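Local coordinates for synaptic vesicle glycoprotein 2C (Homo sapiens, PDB 5JLV), which sits in synaptic vesicle membranes as a transporter-like glycoprotein and, through this luminal domain, serves as a protein receptor for botulinum neurotoxin A, at residues Asn30-Phe35 against Arg51-Lys56; Val60-Ser65 against Thr80-Cys85; Phe67-Phe72 against Phe87-Phe92. All coordinates share one frame; numbering follows the deposited sequence.

The three contacts each join neighbouring coils of one right-handed, four-sided beta-helix, along which the chain climbs about twenty residues a turn. Contact 1 lies nearest the N-terminal end; its centre is about 17 Å from that of contact 2 and about 13 Å from that of contact 3, while contacts 2 and 3 are about 14 Å apart. Contacts 2 and 3 bridge the same pair of coils at successive sides, so their segments alternate in sequence, and F62 and F82 meet F67 and F87 in the core. F52 of contact 1 continues the column of F72. Contact 2 carries a glycan on N84; I88 and D89 of contact 3 touch another.

Contact 1 (Asn30-Phe35 against Arg51-Lys56); sequences NFTINF and RFIGVK
R51 is held by the strand 31-33 through both its backbone N and its backbone O: the N donates to F31 O at 2.9 Å, and the O accepts the N-H of I33 at 2.8 Å. One step further on, I53 N reaches I33 O at 2.9 Å in a nearly straight bond. These bonds are the parallel pairing of two successive coils. On the outer face, where T32 and R51 lie alongside each other, a water accepts from R51 NE at 2.8 Å, in the plane of the guanidinium; it sits so close to T32 OG1 that this half of a bridge is doubtful. I53 CD1 lies over one face of the same guanidinium, toward its rim, with the arginine chain bent at chi3 (56°). The inner face is apolar. F31 sets its edge against the face of F52 in an offset T-shaped pair, with CE2 of F31 3.7 Å from CZ of F52 and the planes at 85°. Its CG sits between the backbone N and the carbonyl carbon (chi1 61°), which swings the ring over to F52. I33 lies beside F52, and its two branches serve different neighbours: CD1 meets F52 CE2, while CG2 touches V55 CG2 at 3.7 Å and lies over the centre of the F35 ring. A beta-branched residue is apt here for that reason. Strand 46-53 runs between strands 31-33 and 71-73: F52 bonds through its backbone to T71 and E73 and stacks on F72, while the side chains of F31 and I33 pack against E20.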
loop_
_atom_site.group_PDB
_atom_site.type_symbol
_atom_site.label_atom_id
_atom_site.label_comp_id
_atom_site.label_asym_id
_atom_site.label_seq_id
_atom_site.Cartn_x
_atom_site.Cartn_y
_atom_site.Cartn_z
ATOM N N ASN C 30 -1.178 22.418 -21.855
ATOM C CA ASN C 30 -1.617 21.507 -22.917
ATOM C C ASN C 30 -0.854 21.711 -24.230
ATOM O O ASN C 30 -1.458 21.892 -25.296
ATOM C CB ASN C 30 -3.138 21.640 -23.143
ATOM C CG ASN C 30 -3.754 20.406 -23.778
ATOM O OD1 ASN C 30 -3.057 19.559 -24.338
ATOM N ND2 ASN C 30 -5.071 20.305 -23.707
ATOM N N PHE C 31 0.471 21.695 -24.144
ATOM C CA PHE C 31 1.309 21.884 -25.321
ATOM C C PHE C 31 2.215 20.691 -25.524
ATOM O O PHE C 31 2.475 19.911 -24.587
ATOM C CB PHE C 31 2.132 23.180 -25.223
ATOM C CG PHE C 31 3.074 23.221 -24.049
ATOM C CD1 PHE C 31 2.672 23.773 -22.838
ATOM C CD2 PHE C 31 4.373 22.715 -24.155
ATOM C CE1 PHE C 31 3.534 23.809 -21.756
ATOM C CE2 PHE C 31 5.241 22.748 -23.070
ATOM C CZ PHE C 31 4.820 23.297 -21.871
ATOM N N THR C 32 2.679 20.537 -26.754
ATOM C CA THR C 32 3.666 19.547 -27.073
ATOM C C THR C 32 4.819 20.240 -27.752
ATOM O O THR C 32 4.628 20.952 -28.729
ATOM C CB THR C 32 3.084 18.445 -27.978
ATOM O OG1 THR C 32 2.084 17.726 -27.250
ATOM C CG2 THR C 32 4.173 17.466 -28.423
ATOM N N ILE C 33 6.010 20.075 -27.191
ATOM C CA ILE C 33 7.235 20.461 -27.870
ATOM C C ILE C 33 8.001 19.189 -28.234
ATOM O O ILE C 33 8.171 18.290 -27.401
ATOM C CB ILE C 33 8.096 21.422 -27.015
ATOM C CG1 ILE C 33 7.412 22.793 -26.916
ATOM C CG2 ILE C 33 9.481 21.593 -27.625
ATOM C CD1 ILE C 33 7.812 23.599 -25.696
ATOM N N ASN C 34 8.402 19.094 -29.495
ATOM C CA ASN C 34 9.171 17.948 -29.970
ATOM C C ASN C 34 10.289 18.363 -30.928
ATOM O O ASN C 34 10.672 17.608 -31.827
ATOM C CB ASN C 34 8.243 16.888 -30.598
ATOM C CG ASN C 34 7.581 17.364 -31.880
ATOM O OD1 ASN C 34 7.596 18.552 -32.201
ATOM N ND2 ASN C 34 6.995 16.432 -32.619
ATOM N N PHE C 35 10.802 19.573 -30.715
ATOM C CA PHE C 35 11.852 20.159 -31.548
ATOM C C PHE C 35 12.961 20.726 -30.668
ATOM O O PHE C 35 12.744 20.986 -29.477
ATOM C CB PHE C 35 11.279 21.268 -32.452
ATOM C CG PHE C 35 10.272 22.161 -31.766
ATOM C CD1 PHE C 35 8.898 21.881 -31.842
ATOM C CD2 PHE C 35 10.684 23.286 -31.054
ATOM C CE1 PHE C 35 7.967 22.698 -31.216
ATOM C CE2 PHE C 35 9.750 24.108 -30.427
ATOM C CZ PHE C 35 8.393 23.813 -30.509
ATOM N N ARG C 51 4.191 18.543 -22.618
ATOM C CA ARG C 51 4.853 17.357 -23.112
ATOM C C ARG C 51 6.090 17.731 -23.919
ATOM O O ARG C 51 5.999 18.321 -24.999
ATOM C CB ARG C 51 3.878 16.507 -23.930
ATOM C CG ARG C 51 2.779 15.892 -23.069
ATOM C CD ARG C 51 1.615 15.354 -23.882
ATOM N NE ARG C 51 2.028 14.383 -24.893
ATOM C CZ ARG C 51 2.533 13.177 -24.631
ATOM N NH1 ARG C 51 2.717 12.776 -23.375
ATOM N NH2 ARG C 51 2.860 12.371 -25.636
ATOM N N PHE C 52 7.246 17.425 -23.351
ATOM C CA PHE C 52 8.514 17.589 -24.021
ATOM C C PHE C 52 8.946 16.213 -24.508
ATOM O O PHE C 52 9.443 15.387 -23.722
ATOM C CB PHE C 52 9.538 18.181 -23.044
ATOM C CG PHE C 52 9.078 19.466 -22.378
ATOM C CD1 PHE C 52 8.265 19.436 -21.240
ATOM C CD2 PHE C 52 9.454 20.701 -22.889
ATOM C CE1 PHE C 52 7.846 20.614 -20.627
ATOM C CE2 PHE C 52 9.039 21.880 -22.281
ATOM C CZ PHE C 52 8.238 21.832 -21.147
ATOM N N ILE C 53 8.707 15.951 -25.797
ATOM C CA ILE C 53 8.866 14.616 -26.386
ATOM C C ILE C 53 9.957 14.623 -27.457
ATOM O O ILE C 53 9.784 15.221 -28.523
ATOM C CB ILE C 53 7.545 14.112 -27.047
ATOM C CG1 ILE C 53 6.312 14.381 -26.160
ATOM C CG2 ILE C 53 7.660 12.645 -27.445
ATOM C CD1 ILE C 53 6.175 13.474 -24.947
ATOM N N GLY C 54 11.077 13.957 -27.176
ATOM C CA GLY C 54 12.191 13.880 -28.137
ATOM C C GLY C 54 12.928 15.194 -28.318
ATOM O O GLY C 54 13.557 15.424 -29.345
ATOM N N VAL C 55 12.854 16.051 -27.310
ATOM C CA VAL C 55 13.445 17.371 -27.369
ATOM C C VAL C 55 14.940 17.310 -27.063
ATOM O O VAL C 55 15.374 16.565 -26.178
ATOM C CB VAL C 55 12.744 18.320 -26.374
ATOM C CG1 VAL C 55 13.427 19.681 -26.319
ATOM C CG2 VAL C 55 11.274 18.468 -26.733
ATOM N N LYS C 56 15.723 18.081 -27.810
ATOM C CA LYS C 56 17.098 18.370 -27.419
ATOM C C LYS C 56 17.189 19.783 -26.837
ATOM O O LYS C 56 16.925 20.768 -27.532
ATOM C CB LYS C 56 18.057 18.201 -28.603
ATOM C CG LYS C 56 18.131 16.776 -29.138
ATOM C CD LYS C 56 19.247 16.600 -30.159
ATOM C CE LYS C 56 18.823 17.084 -31.531
ATOM N NZ LYS C 56 19.792 16.659 -32.577
HETATM O O HOH W 1 2.301 15.288 -27.492
#

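Contact 2 (Val60-Ser65 against Thr80-Cys85); sequences VTFKDS and TYFKNC. With NAG (2-acetamido-2-deoxy-beta-D-glucopyranose), chain M.
The rings of F62 and F82 lie side by side, nearly parallel at 4° but slid so far apart that they barely overlap. Their centroids are 5.2 Å apart, and the touching is done by F62 CD1 against F82 CE2 at 3.4 Å. H42 meets the F62 ring and F102 meets that of F82, each at a modest tilt, while F67 and F87 stand edge-to-face to F62 and F82 respectively. Another flat pair lies outside: the carboxylate of D64 and the amide of N84 have planes 89° apart. N84 ND2 is bonded to C1 of an N-acetylglucosamine, so this amide keeps one hydrogen, which it gives to D64 OD1 at 2.7 Å. The acceptor is met on its anti side and out of the carboxylate plane, a bond that probably restrains the sugar-bearing amide. N84, C85 and T86 form the glycosylation sequon. This is one side of a pentapeptide-repeat-like beta-helix: F62 and F82 are the inward central residues of their repeats, and D64 and N84 turn the corners with positive phi. Backbone hydrogen bonds of parallel-strand type join the coils in register, among them K83 N to F62 O at 2.8 Å. Inside the corner C85, a small buried residue beside F62, weakly accepts from S65 N through its SG, which rests 4.0 Å from F62 CB. On the outer face the aliphatic stretch of K83, extended beyond CG, brings CE to T61 CG2 at 3.9 Å, leaving the ammonium beyond it. T80 turns its CG2 to V60 O, while its hydroxyl bonds to V78 O.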
loop_
_atom_site.group_PDB
_atom_site.type_symbol
_atom_site.label_atom_id
_atom_site.label_comp_id
_atom_site.label_asym_id
_atom_site.label_seq_id
_atom_site.Cartn_x
_atom_site.Cartn_y
_atom_site.Cartn_z
ATOM N N VAL C 60 19.847 25.855 -22.282
ATOM C CA VAL C 60 18.537 26.326 -21.888
ATOM C C VAL C 60 18.519 26.361 -20.376
ATOM O O VAL C 60 18.908 25.387 -19.730
ATOM C CB VAL C 60 17.415 25.390 -22.408
ATOM C CG1 VAL C 60 16.065 25.742 -21.776
ATOM C CG2 VAL C 60 17.319 25.454 -23.928
ATOM N N THR C 61 18.104 27.492 -19.813
ATOM C CA THR C 61 17.833 27.567 -18.384
ATOM C C THR C 61 16.364 27.900 -18.112
ATOM O O THR C 61 15.815 28.840 -18.690
ATOM C CB THR C 61 18.747 28.583 -17.676
ATOM O OG1 THR C 61 20.103 28.143 -17.790
ATOM C CG2 THR C 61 18.391 28.694 -16.199
ATOM N N PHE C 62 15.742 27.095 -17.258
ATOM C CA PHE C 62 14.477 27.439 -16.632
ATOM C C PHE C 62 14.782 27.905 -15.216
ATOM O O PHE C 62 15.526 27.245 -14.494
ATOM C CB PHE C 62 13.560 26.210 -16.569
ATOM C CG PHE C 62 13.056 25.751 -17.906
ATOM C CD1 PHE C 62 13.762 24.810 -18.646
ATOM C CD2 PHE C 62 11.850 26.231 -18.412
ATOM C CE1 PHE C 62 13.292 24.378 -19.874
ATOM C CE2 PHE C 62 11.374 25.800 -19.642
ATOM C CZ PHE C 62 12.101 24.873 -20.377
ATOM N N LYS C 63 14.207 29.023 -14.810
ATOM C CA LYS C 63 14.450 29.551 -13.477
ATOM C C LYS C 63 13.144 29.995 -12.823
ATOM O O LYS C 63 12.291 30.599 -13.481
ATOM C CB LYS C 63 15.477 30.689 -13.551
ATOM C CG LYS C 63 15.663 31.500 -12.284
ATOM C CD LYS C 63 16.783 32.535 -12.454
ATOM C CE LYS C 63 16.839 33.089 -13.877
ATOM N NZ LYS C 63 17.519 34.410 -13.961
ATOM N N ASP C 64 12.982 29.667 -11.535
ATOM C CA ASP C 64 11.787 30.038 -10.746
ATOM C C ASP C 64 10.491 29.582 -11.417
ATOM O O ASP C 64 9.520 30.320 -11.464
ATOM C CB ASP C 64 11.724 31.559 -10.482
ATOM C CG ASP C 64 12.975 32.100 -9.818
ATOM O OD1 ASP C 64 13.606 31.380 -9.022
ATOM O OD2 ASP C 64 13.325 33.265 -10.088
ATOM N N SER C 65 10.497 28.368 -11.947
ATOM C CA SER C 65 9.386 27.885 -12.735
ATOM C C SER C 65 8.722 26.707 -12.068
ATOM O O SER C 65 9.336 26.019 -11.246
ATOM C CB SER C 65 9.854 27.515 -14.145
ATOM O OG SER C 65 10.211 28.682 -14.867
ATOM N N THR C 80 22.202 22.571 -19.782
ATOM C CA THR C 80 20.813 22.833 -19.458
ATOM C C THR C 80 20.582 22.729 -17.952
ATOM O O THR C 80 21.007 21.766 -17.309
ATOM C CB THR C 80 19.882 21.891 -20.239
ATOM O OG1 THR C 80 20.007 22.163 -21.651
ATOM C CG2 THR C 80 18.443 22.085 -19.817
ATOM N N TYR C 81 19.921 23.735 -17.393
ATOM C CA TYR C 81 19.677 23.777 -15.953
ATOM C C TYR C 81 18.256 24.199 -15.609
ATOM O O TYR C 81 17.683 25.090 -16.241
ATOM C CB TYR C 81 20.609 24.761 -15.291
ATOM C CG TYR C 81 22.068 24.375 -15.244
ATOM C CD1 TYR C 81 22.555 23.546 -14.232
ATOM C CD2 TYR C 81 22.976 24.908 -16.156
ATOM C CE1 TYR C 81 23.904 23.227 -14.155
ATOM C CE2 TYR C 81 24.319 24.595 -16.088
ATOM C CZ TYR C 81 24.779 23.755 -15.085
ATOM O OH TYR C 81 26.122 23.454 -14.996
ATOM N N PHE C 82 17.723 23.569 -14.568
ATOM C CA PHE C 82 16.512 24.004 -13.908
ATOM C C PHE C 82 16.907 24.552 -12.547
ATOM O O PHE C 82 17.333 23.793 -11.678
ATOM C CB PHE C 82 15.567 22.815 -13.736
ATOM C CG PHE C 82 15.160 22.172 -15.027
ATOM C CD1 PHE C 82 15.939 21.162 -15.596
ATOM C CD2 PHE C 82 13.984 22.548 -15.662
ATOM C CE1 PHE C 82 15.559 20.564 -16.794
ATOM C CE2 PHE C 82 13.593 21.945 -16.858
ATOM C CZ PHE C 82 14.384 20.965 -17.425
ATOM N N LYS C 83 16.781 25.868 -12.375
ATOM C CA LYS C 83 17.201 26.559 -11.149
ATOM C C LYS C 83 15.998 27.049 -10.343
ATOM O O LYS C 83 15.182 27.830 -10.850
ATOM C CB LYS C 83 18.108 27.746 -11.492
ATOM C CG LYS C 83 19.366 27.372 -12.266
ATOM C CD LYS C 83 20.233 28.589 -12.594
ATOM C CE LYS C 83 21.297 28.247 -13.637
ATOM N NZ LYS C 83 22.249 29.364 -13.901
ATOM N N ASN C 84 15.884 26.584 -9.096
ATOM C CA ASN C 84 14.774 26.974 -8.212
ATOM C C ASN C 84 13.418 26.648 -8.845
ATOM O O ASN C 84 12.472 27.435 -8.786
ATOM C CB ASN C 84 14.871 28.467 -7.847
ATOM C CG ASN C 84 14.016 28.840 -6.652
ATOM O OD1 ASN C 84 13.767 28.026 -5.761
ATOM N ND2 ASN C 84 13.565 30.089 -6.624
ATOM N N CYS C 85 13.343 25.483 -9.472
ATOM C CA CYS C 85 12.112 25.036 -10.081
ATOM C C CYS C 85 11.401 24.028 -9.192
ATOM O O CYS C 85 12.040 23.321 -8.412
ATOM C CB CYS C 85 12.381 24.479 -11.485
ATOM S SG CYS C 85 12.862 25.787 -12.666
HETATM C C1 NAG M . 12.770 30.742 -5.637
HETATM C C2 NAG M . 13.601 31.784 -4.899
HETATM C C3 NAG M . 12.826 32.366 -3.722
HETATM C C4 NAG M . 11.430 32.804 -4.151
HETATM C C5 NAG M . 10.730 31.701 -4.936
HETATM C C6 NAG M . 9.365 32.166 -5.431
HETATM C C7 NAG M . 16.020 31.596 -4.892
HETATM C C8 NAG M . 17.220 31.026 -4.195
HETATM N N2 NAG M . 14.840 31.192 -4.431
HETATM O O3 NAG M . 13.537 33.491 -3.192
HETATM O O4 NAG M . 10.656 33.131 -2.993
HETATM O O5 NAG M . 11.536 31.323 -6.050
HETATM O O6 NAG M . 9.036 31.476 -6.642
HETATM O O7 NAG M . 16.121 32.380 -5.822
#

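Contact 3 (Phe67-Phe72 against Phe87-Phe92); sequences FKSCTF and FIDTVF
F87 meets F67 inside the beta-helix with near-parallel, slid rings, CE2 of F87 3.3 Å from CD1 of F67 and the planes at 12°. Next, I88 turns outward; its N bonds to F67 O, and its CD1 approaches K68 NZ at 4.1 Å, while that ammonium pairs with E46. I88 O is gripped twice, by S69 N at 2.9 Å and by the hydroxyl of T90, which comes from above its carbonyl plane. D89 takes the corner with positive phi, and its O receives a CA-H contact from S69 CA at 3.2 Å; outward it touches the glycan. T90 follows with OG1 set beside its own backbone N (chi1 -72°), where the hydroxyl can give its proton to I88 O and accept C70 N at 3.2 Å. V91 restores the pairing, its N bonding to C70 O and its O to F72 N. F92 then repeats the F87 arrangement against F72, CE2 to CD1 at 3.5 Å. A buried threonine suits this corner because its one hydroxyl is used both as donor and as acceptor, replacing a backbone partner for C70, while CG2 faces the F72 ring edge. Outside, C70 O and D89 O accept hydrogen bonds from basic side chains of the other protein in the assembly, so much of the polar contact there is made to backbone carbonyls, with a weak bond to T71 OG1 and packing on V91.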
loop_
_atom_site.group_PDB
_atom_site.type_symbol
_atom_site.label_atom_id
_atom_site.label_comp_id
_atom_site.label_asym_id
_atom_site.label_seq_id
_atom_site.Cartn_x
_atom_site.Cartn_y
_atom_site.Cartn_z
ATOM N N PHE C 67 6.502 23.171 -12.906
ATOM C CA PHE C 67 6.045 22.190 -13.886
ATOM C C PHE C 67 5.030 21.273 -13.214
ATOM O O PHE C 67 5.385 20.503 -12.308
ATOM C CB PHE C 67 7.225 21.369 -14.442
ATOM C CG PHE C 67 8.253 22.189 -15.172
ATOM C CD1 PHE C 67 9.240 22.886 -14.471
ATOM C CD2 PHE C 67 8.258 22.246 -16.566
ATOM C CE1 PHE C 67 10.194 23.641 -15.144
ATOM C CE2 PHE C 67 9.203 23.008 -17.247
ATOM C CZ PHE C 67 10.176 23.702 -16.533
ATOM N N LYS C 68 3.768 21.377 -13.640
ATOM C CA LYS C 68 2.685 20.523 -13.115
ATOM C C LYS C 68 2.178 19.506 -14.154
ATOM O O LYS C 68 1.758 19.889 -15.245
ATOM C CB LYS C 68 1.510 21.375 -12.608
ATOM C CG LYS C 68 0.561 20.605 -11.689
ATOM C CD LYS C 68 -0.684 21.408 -11.309
ATOM C CE LYS C 68 -0.486 22.218 -10.030
ATOM N NZ LYS C 68 0.524 23.311 -10.183
ATOM N N SER C 69 2.203 18.217 -13.788
ATOM C CA SER C 69 1.704 17.130 -14.652
ATOM C C SER C 69 2.343 17.163 -16.028
ATOM O O SER C 69 1.673 16.930 -17.030
ATOM C CB SER C 69 0.175 17.179 -14.790
ATOM O OG SER C 69 -0.424 17.161 -13.524
ATOM N N CYS C 70 3.633 17.481 -16.071
ATOM C CA CYS C 70 4.352 17.484 -17.324
ATOM C C CYS C 70 4.939 16.112 -17.581
ATOM O O CYS C 70 5.000 15.274 -16.668
ATOM C CB CYS C 70 5.419 18.569 -17.330
ATOM S SG CYS C 70 4.709 20.239 -17.372
ATOM N N THR C 71 5.297 15.865 -18.839
ATOM C CA THR C 71 6.007 14.658 -19.250
ATOM C C THR C 71 7.247 15.077 -20.029
ATOM O O THR C 71 7.148 15.825 -21.013
ATOM C CB THR C 71 5.129 13.761 -20.152
ATOM O OG1 THR C 71 3.947 13.372 -19.448
ATOM C CG2 THR C 71 5.885 12.505 -20.595
ATOM N N PHE C 72 8.409 14.632 -19.562
ATOM C CA PHE C 72 9.651 14.734 -20.322
ATOM C C PHE C 72 9.989 13.337 -20.809
ATOM O O PHE C 72 10.171 12.419 -19.999
ATOM C CB PHE C 72 10.785 15.276 -19.448
ATOM C CG PHE C 72 10.628 16.731 -19.056
ATOM C CD1 PHE C 72 9.823 17.101 -17.965
ATOM C CD2 PHE C 72 11.298 17.732 -19.754
ATOM C CE1 PHE C 72 9.692 18.440 -17.597
ATOM C CE2 PHE C 72 11.167 19.073 -19.386
ATOM C CZ PHE C 72 10.366 19.426 -18.312
ATOM N N PHE C 87 8.759 20.775 -9.439
ATOM C CA PHE C 87 8.131 19.792 -10.312
ATOM C C PHE C 87 7.101 19.012 -9.513
ATOM O O PHE C 87 7.418 18.457 -8.446
ATOM C CB PHE C 87 9.174 18.834 -10.873
ATOM C CG PHE C 87 10.265 19.509 -11.634
ATOM C CD1 PHE C 87 11.407 19.961 -10.980
ATOM C CD2 PHE C 87 10.165 19.676 -13.009
ATOM C CE1 PHE C 87 12.426 20.578 -11.684
ATOM C CE2 PHE C 87 11.175 20.302 -13.726
ATOM C CZ PHE C 87 12.309 20.754 -13.060
ATOM N N ILE C 88 5.875 18.985 -10.036
ATOM C CA ILE C 88 4.726 18.364 -9.370
ATOM C C ILE C 88 4.084 17.337 -10.301
ATOM O O ILE C 88 3.787 17.654 -11.451
ATOM C CB ILE C 88 3.661 19.422 -8.992
ATOM C CG1 ILE C 88 4.227 20.416 -7.958
ATOM C CG2 ILE C 88 2.383 18.755 -8.461
ATOM C CD1 ILE C 88 3.586 21.785 -8.011
ATOM N N ASP C 89 3.852 16.121 -9.795
ATOM C CA ASP C 89 3.175 15.057 -10.568
ATOM C C ASP C 89 3.750 14.909 -11.997
ATOM O O ASP C 89 3.006 14.727 -12.968
ATOM C CB ASP C 89 1.657 15.319 -10.659
ATOM C CG ASP C 89 0.961 15.370 -9.289
ATOM O OD1 ASP C 89 1.580 15.074 -8.235
ATOM O OD2 ASP C 89 -0.240 15.704 -9.276
ATOM N N THR C 90 5.066 15.026 -12.119
ATOM C CA THR C 90 5.709 15.099 -13.424
ATOM C C THR C 90 6.480 13.808 -13.665
ATOM O O THR C 90 6.991 13.186 -12.721
ATOM C CB THR C 90 6.591 16.368 -13.534
ATOM O OG1 THR C 90 5.746 17.517 -13.633
ATOM C CG2 THR C 90 7.538 16.332 -14.757
ATOM N N VAL C 91 6.515 13.381 -14.922
ATOM C CA VAL C 91 7.159 12.126 -15.299
ATOM C C VAL C 91 8.388 12.418 -16.149
ATOM O O VAL C 91 8.329 13.204 -17.107
ATOM C CB VAL C 91 6.187 11.218 -16.068
ATOM C CG1 VAL C 91 6.891 9.959 -16.573
ATOM C CG2 VAL C 91 4.990 10.873 -15.185
ATOM N N PHE C 92 9.505 11.806 -15.768
ATOM C CA PHE C 92 10.733 11.884 -16.529
ATOM C C PHE C 92 11.046 10.490 -17.071
ATOM O O PHE C 92 11.536 9.609 -16.344
ATOM C CB PHE C 92 11.871 12.405 -15.651
ATOM C CG PHE C 92 11.587 13.752 -15.020
ATOM C CD1 PHE C 92 11.016 13.838 -13.749
ATOM C CD2 PHE C 92 11.888 14.928 -15.694
ATOM C CE1 PHE C 92 10.757 15.081 -13.167
ATOM C CE2 PHE C 92 11.632 16.174 -15.113
ATOM C CZ PHE C 92 11.060 16.245 -13.856
#